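Local coordinates for alpha-glucosidase (Bacteroides thetaiotaomicron, PDB 5XFM), which acts as a bifunctional glycoside hydrolase of family 97, cleaving beta-L-arabinopyranosides and alpha-galactosides, and carries a bound calcium ion, at residues 172-176 with 452-458; 482-488 with 522-528. The protein carries 1 engineered substitution. One frame throughout, in Å; residues are numbered along the deposited sequence.

Contact 1. Residues 172-176 with 452-458. With CA (calcium ion), chain E.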
loop_
_atom_site.group_PDB
_atom_site.type_symbol
_atom_site.label_atom_id
_atom_site.label_comp_id
_atom_site.label_asym_id
_atom_site.label_seq_id
_atom_site.Cartn_x
_atom_site.Cartn_y
_atom_site.Cartn_z
ATOM N N SER A 172 -6.569 -11.066 -5.416
ATOM C CA SER A 172 -5.545 -10.944 -4.377
ATOM C C SER A 172 -4.641 -9.737 -4.620
ATOM O O SER A 172 -3.546 -9.648 -4.062
ATOM C CB SER A 172 -4.705 -12.229 -4.299
ATOM O OG SER A 172 -4.280 -12.655 -5.589
ATOM N N TYR A 173 -5.119 -8.809 -5.448
ATOM C CA TYR A 173 -4.405 -7.571 -5.742
ATOM C C TYR A 173 -2.998 -7.868 -6.233
ATOM O O TYR A 173 -2.020 -7.255 -5.803
ATOM C CB TYR A 173 -4.390 -6.662 -4.501
ATOM C CG TYR A 173 -5.710 -5.963 -4.279
ATOM C CD1 TYR A 173 -6.886 -6.696 -4.144
ATOM C CD2 TYR A 173 -5.789 -4.575 -4.199
ATOM C CE1 TYR A 173 -8.097 -6.075 -3.947
ATOM C CE2 TYR A 173 -7.006 -3.939 -3.995
ATOM C CZ TYR A 173 -8.154 -4.698 -3.870
ATOM O OH TYR A 173 -9.371 -4.088 -3.671
ATOM N N GLU A 174 -2.907 -8.836 -7.136
ATOM C CA GLU A 174 -1.624 -9.259 -7.672
ATOM C C GLU A 174 -1.621 -9.210 -9.198
ATOM O O GLU A 174 -1.454 -10.226 -9.858
ATOM C CB GLU A 174 -1.278 -10.667 -7.162
ATOM C CG GLU A 174 -0.640 -10.662 -5.771
ATOM C CD GLU A 174 -0.700 -12.013 -5.058
ATOM O OE1 GLU A 174 -1.395 -12.929 -5.535
ATOM O OE2 GLU A 174 -0.009 -12.168 -4.030
ATOM N N GLU A 175 -1.792 -8.014 -9.757
ATOM C CA GLU A 175 -1.856 -7.873 -11.207
ATOM C C GLU A 175 -0.837 -6.864 -11.728
ATOM O O GLU A 175 -0.217 -6.127 -10.960
ATOM C CB GLU A 175 -3.269 -7.476 -11.639
ATOM C CG GLU A 175 -4.352 -8.415 -11.103
ATOM C CD GLU A 175 -4.264 -9.828 -11.655
ATOM O OE1 GLU A 175 -3.859 -10.000 -12.826
ATOM O OE2 GLU A 175 -4.592 -10.775 -10.904
ATOM N N GLU A 176 -0.661 -6.844 -13.043
ATOM C CA GLU A 176 0.389 -6.045 -13.654
ATOM C C GLU A 176 -0.136 -4.710 -14.150
ATOM O O GLU A 176 -1.326 -4.571 -14.431
ATOM C CB GLU A 176 1.027 -6.805 -14.813
ATOM C CG GLU A 176 1.808 -8.022 -14.392
ATOM C CD GLU A 176 2.357 -8.784 -15.573
ATOM O OE1 GLU A 176 3.481 -8.463 -16.017
ATOM O OE2 GLU A 176 1.660 -9.690 -16.067
ATOM N N GLU A 452 0.521 -7.413 1.609
ATOM C CA GLU A 452 1.104 -7.767 0.318
ATOM C C GLU A 452 0.432 -6.878 -0.741
ATOM O O GLU A 452 0.938 -5.803 -1.056
ATOM C CB GLU A 452 0.930 -9.263 0.022
ATOM C CG GLU A 452 1.723 -9.793 -1.185
ATOM C CD GLU A 452 1.442 -11.266 -1.447
ATOM O OE1 GLU A 452 0.319 -11.716 -1.130
ATOM O OE2 GLU A 452 2.336 -11.975 -1.964
ATOM N N ALA A 453 -0.724 -7.307 -1.241
ATOM C CA ALA A 453 -1.508 -6.545 -2.220
ATOM C C ALA A 453 -0.651 -6.005 -3.361
ATOM O O ALA A 453 -0.819 -4.865 -3.790
ATOM C CB ALA A 453 -2.243 -5.401 -1.532
ATOM N N VAL A 454 0.245 -6.847 -3.861
ATOM C CA VAL A 454 1.157 -6.480 -4.934
ATOM C C VAL A 454 1.793 -7.758 -5.456
ATOM O O VAL A 454 1.802 -8.785 -4.764
ATOM C CB VAL A 454 2.263 -5.500 -4.448
ATOM C CG1 VAL A 454 3.228 -6.202 -3.504
ATOM C CG2 VAL A 454 3.027 -4.900 -5.612
ATOM N N LEU A 455 2.301 -7.701 -6.682
ATOM C CA LEU A 455 3.121 -8.768 -7.212
ATOM C C LEU A 455 4.461 -8.727 -6.482
ATOM O O LEU A 455 5.356 -7.958 -6.835
ATOM C CB LEU A 455 3.282 -8.614 -8.727
ATOM C CG LEU A 455 2.027 -9.081 -9.466
ATOM C CD1 LEU A 455 1.989 -8.596 -10.889
ATOM C CD2 LEU A 455 1.969 -10.603 -9.425
ATOM N N ALA A 456 4.581 -9.546 -5.443
ATOM C CA ALA A 456 5.769 -9.528 -4.595
ATOM C C ALA A 456 6.935 -10.286 -5.227
ATOM O O ALA A 456 6.816 -10.850 -6.316
ATOM C CB ALA A 456 5.448 -10.105 -3.220
ATOM N N SER A 457 8.064 -10.271 -4.530
ATOM C CA SER A 457 9.299 -10.878 -5.007
ATOM C C SER A 457 9.165 -12.372 -5.299
ATOM O O SER A 457 9.954 -12.927 -6.070
ATOM C CB SER A 457 10.409 -10.632 -3.982
ATOM O OG SER A 457 10.160 -11.346 -2.783
ATOM N N GLU A 458 8.174 -13.017 -4.680
ATOM C CA GLU A 458 7.900 -14.437 -4.922
ATOM C C GLU A 458 7.706 -14.704 -6.415
ATOM O O GLU A 458 8.121 -15.742 -6.933
ATOM C CB GLU A 458 6.666 -14.907 -4.125
ATOM C CG GLU A 458 5.322 -14.377 -4.643
ATOM C CD GLU A 458 4.113 -14.927 -3.891
ATOM O OE1 GLU A 458 4.245 -15.961 -3.195
ATOM O OE2 GLU A 458 3.023 -14.320 -4.009
HETATM CA CA CA E . 0.981 -13.912 -2.481
HETATM O O HOH W 1 -1.729 -10.220 -2.001
HETATM O O HOH W 2 2.629 -11.349 -4.846
HETATM O O HOH W 3 0.133 -15.405 -4.304
HETATM O O HOH W 4 1.148 -5.809 -8.560
HETATM O O HOH W 5 1.620 -16.623 -3.068
HETATM O O HOH W 6 -1.029 -14.847 -1.670
HETATM O O HOH W 7 1.859 -14.728 -0.386
#

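Contact 2. Residues 482-488 with 522-528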
loop_
_atom_site.group_PDB
_atom_site.type_symbol
_atom_site.label_atom_id
_atom_site.label_comp_id
_atom_site.label_asym_id
_atom_site.label_seq_id
_atom_site.Cartn_x
_atom_site.Cartn_y
_atom_site.Cartn_z
ATOM N N ASN A 482 2.737 1.679 -3.041
ATOM C CA ASN A 482 3.387 1.859 -1.751
ATOM C C ASN A 482 3.174 3.261 -1.150
ATOM O O ASN A 482 3.334 3.458 0.060
ATOM C CB ASN A 482 4.879 1.521 -1.901
ATOM C CG ASN A 482 5.572 1.285 -0.575
ATOM O OD1 ASN A 482 6.775 1.497 -0.450
ATOM N ND2 ASN A 482 4.813 0.848 0.425
ATOM N N THR A 483 2.787 4.229 -1.983
ATOM C CA THR A 483 2.580 5.600 -1.511
ATOM C C THR A 483 1.365 5.723 -0.585
ATOM O O THR A 483 1.308 6.622 0.249
ATOM C CB THR A 483 2.423 6.608 -2.700
ATOM O OG1 THR A 483 2.761 7.925 -2.267
ATOM C CG2 THR A 483 1.005 6.626 -3.261
ATOM N N VAL A 484 0.383 4.842 -0.736
ATOM C CA VAL A 484 -0.795 4.903 0.125
ATOM C C VAL A 484 -0.726 3.926 1.292
ATOM O O VAL A 484 -1.643 3.880 2.113
ATOM C CB VAL A 484 -2.098 4.617 -0.659
ATOM C CG1 VAL A 484 -2.267 5.612 -1.803
ATOM C CG2 VAL A 484 -2.099 3.194 -1.177
ATOM N N GLY A 485 0.341 3.136 1.374
ATOM C CA GLY A 485 0.435 2.176 2.459
ATOM C C GLY A 485 1.594 1.199 2.435
ATOM O O GLY A 485 2.245 1.002 1.402
ATOM N N SER A 486 1.831 0.570 3.587
ATOM C CA SER A 486 2.903 -0.405 3.745
ATOM C C SER A 486 2.794 -1.526 2.731
ATOM O O SER A 486 1.719 -2.088 2.514
ATOM C CB SER A 486 2.901 -0.998 5.157
ATOM O OG SER A 486 3.240 -0.037 6.129
ATOM N N MET A 487 3.928 -1.853 2.127
ATOM C CA MET A 487 4.004 -2.901 1.118
ATOM C C MET A 487 5.044 -3.952 1.502
ATOM O O MET A 487 6.246 -3.687 1.465
ATOM C CB MET A 487 4.342 -2.290 -0.239
ATOM C CG MET A 487 4.334 -3.255 -1.398
ATOM S SD MET A 487 4.705 -2.381 -2.927
ATOM C CE MET A 487 6.404 -1.886 -2.641
ATOM N N GLU A 488 4.577 -5.133 1.895
ATOM C CA GLU A 488 5.474 -6.210 2.312
ATOM C C GLU A 488 5.942 -6.967 1.082
ATOM O O GLU A 488 5.340 -7.967 0.685
ATOM C CB GLU A 488 4.780 -7.161 3.290
ATOM C CG GLU A 488 5.456 -7.224 4.646
ATOM C CD GLU A 488 6.661 -8.164 4.672
ATOM O OE1 GLU A 488 6.680 -9.148 3.903
ATOM O OE2 GLU A 488 7.607 -7.910 5.447
ATOM N N LEU A 522 11.341 0.799 -1.148
ATOM C CA LEU A 522 10.094 0.121 -0.788
ATOM C C LEU A 522 9.918 0.020 0.734
ATOM O O LEU A 522 10.689 -0.665 1.409
ATOM C CB LEU A 522 10.057 -1.279 -1.424
ATOM C CG LEU A 522 10.422 -1.369 -2.914
ATOM C CD1 LEU A 522 10.216 -2.777 -3.466
ATOM C CD2 LEU A 522 9.639 -0.354 -3.739
ATOM N N GLN A 523 8.869 0.657 1.253
ATOM C CA GLN A 523 8.667 0.802 2.698
ATOM C C GLN A 523 7.695 -0.221 3.306
ATOM O O GLN A 523 6.604 -0.467 2.775
ATOM C CB GLN A 523 8.180 2.230 3.003
ATOM C CG GLN A 523 7.785 2.496 4.448
ATOM C CD GLN A 523 6.313 2.196 4.695
ATOM O OE1 GLN A 523 5.461 2.482 3.850
ATOM N NE2 GLN A 523 6.010 1.610 5.849
ATOM N N ASN A 524 8.124 -0.829 4.411
ATOM C CA ASN A 524 7.274 -1.671 5.257
ATOM C C ASN A 524 7.944 -1.829 6.626
ATOM O O ASN A 524 9.150 -2.077 6.697
ATOM C CB ASN A 524 7.022 -3.036 4.607
ATOM C CG ASN A 524 5.830 -3.770 5.218
ATOM O OD1 ASN A 524 5.972 -4.513 6.189
ATOM N ND2 ASN A 524 4.651 -3.552 4.653
ATOM N N PRO A 525 7.167 -1.703 7.715
ATOM C CA PRO A 525 7.700 -1.650 9.084
ATOM C C PRO A 525 8.482 -2.907 9.492
ATOM O O PRO A 525 9.537 -2.819 10.122
ATOM C CB PRO A 525 6.437 -1.524 9.946
ATOM C CG PRO A 525 5.359 -1.119 9.017
ATOM C CD PRO A 525 5.696 -1.689 7.701
ATOM N N VAL A 526 7.953 -4.068 9.127
ATOM C CA VAL A 526 8.634 -5.336 9.357
ATOM C C VAL A 526 9.070 -5.908 8.011
ATOM O O VAL A 526 8.242 -6.402 7.246
ATOM C CB VAL A 526 7.725 -6.342 10.096
ATOM C CG1 VAL A 526 8.382 -7.712 10.178
ATOM C CG2 VAL A 526 7.376 -5.825 11.486
ATOM N N GLN A 527 10.362 -5.821 7.713
ATOM C CA GLN A 527 10.865 -6.290 6.425
ATOM C C GLN A 527 11.404 -7.707 6.514
ATOM O O GLN A 527 12.389 -7.966 7.201
ATOM C CB GLN A 527 11.966 -5.367 5.892
ATOM C CG GLN A 527 11.533 -3.943 5.538
ATOM C CD GLN A 527 10.824 -3.822 4.198
ATOM O OE1 GLN A 527 10.127 -4.735 3.756
ATOM N NE2 GLN A 527 11.014 -2.688 3.538
ATOM N N ASN A 528 10.763 -8.615 5.790
ATOM C CA ASN A 528 11.299 -9.954 5.596
ATOM C C ASN A 528 11.984 -9.999 4.234
ATOM O O ASN A 528 11.352 -10.294 3.221
ATOM C CB ASN A 528 10.198 -11.014 5.699
ATOM C CG ASN A 528 9.448 -10.947 7.025
ATOM O OD1 ASN A 528 10.025 -11.157 8.094
ATOM N ND2 ASN A 528 8.154 -10.655 6.958
HETATM O O HOH W 8 4.720 4.349 2.192
HETATM O O HOH W 9 8.545 -10.766 2.770
HETATM O O HOH W 10 9.377 -7.193 3.258
#

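Contact 1. Residues 172-176 with 452-458
E174 and E452 meet on a calcium ion, with E458 as the third protein ligand. E174 binds through one oxygen, OE2, at 2.5 Å from the calcium; E458 also uses OE2 alone, whereas E452 is bidentate, with its OE2 the shorter arm at 2.4 Å from the metal. Four waters bring the shell to eight oxygens. The carboxylates of E174 and E452 are turned 81° apart, and E174 OE2 sits over the flat face of the other group, 3.0 Å from E452 OE1. The cation probably offsets the repulsion between these carboxylates.

One step out, S172 OG donates to E174 OE1 at 2.9 Å, arriving from above the carboxylate plane, and a calcium-bound water donates to the same oxygen. Another metal water holds E458 OE1. E452 OE1 also accepts from G434 N.

The loop carrying E452 leaves strand 448-451 of the parallel sheet of the catalytic (beta/alpha)8 barrel, while 172-176 comes from the antiparallel beta-sandwich of the N-terminal domain. The calcium therefore joins two domains, consistent with the active-site metal of family 97 enzymes.

E174 reaches the ion on a chain extended beyond CG, with CG beside its backbone N (chi1 -83°) and 3.2 Å from V454 O. A water wedged between E174 OE2 and V454 O accepts from A456 N at 2.7 Å. A second water ties E175 O to L455 N. Beyond these waters, L455 spreads its methyls along the other backbone, CD2 against E174 O and CD1 3.3 Å from E175 O; F466 of helix 464-468 packs on L455. At the other end Y173 CB touches A453 CB, and the phenol reaches away to D408 and R439.

Contact 2. Residues 482-488 with 522-528
The backbones of M487 and Q523 are joined by one bond, M487 N to Q523 O at 3.1 Å and almost straight (175°); at this point both chains are irregular. The side chain of N482 makes a two-pronged grip on the same residue: OD1 takes Q523 N at 2.8 Å, and ND2 gives to Q523 O in its carbonyl plane, on a lone pair. Q523 O thus accepts two donors, and both polar backbone atoms of this buried residue are satisfied. The amide of N482 can do this because its CG lies anti to the backbone N (chi1 -163°); ND2 also reaches back to G485 O within its own loop, which fixes the rotation of the amide.

The amide planes of Q523 and N482 are 10° apart. Q523 NE2 donates to S486 OG at 3.2 Å, a hydroxyl that is also bonded to E442, while a water bridges Q523 OE1 and N482 O. P525 CD rests 3.4 Å from S486 OG. At the other flank the thioether end of M487, bent at chi3, lays CE against L522 CD2, 3.7 Å away. A bend at chi2 lets the carboxylate of E488 end beside strand 526-528, where a water joins E488 OE1 to N528 O; a bond from N528 N to E488 OE2 is doubtful, since OE2 is modelled too close to V526 O.

L522 follows helix 512-521. Strand 526-528 is an edge of the parallel barrel sheet, its Q527 bonded to G295 and G297 of strand 295-299. E488 pairs by its backbone with S451, so it lies between the two edge strands 448-451 and 526-528, consistent with closure of the (beta/alpha)8 barrel there, with I431 of strand 429-432 touching E488 and N528.

How the contacts relate
Contact 1 sits at the calcium, whereas contact 2 is fully buried, nearer the centre of the chain; their centres are about 13 Å apart, and they touch through V454 CG1 and M487 CG at 3.8 Å. In sequence they are in series, the loop 452-458 coming before 482-488. R481 spans both: its guanidinium donates to E452 O and A453 O and also to S486 O, tying the metal-bearing loop to the segment that meets 522-528. The side chain of E488 is about 10 Å from the calcium, beyond its coordination shell. Both segments of contact 2 belong to the catalytic domain, while those of contact 1 come from two.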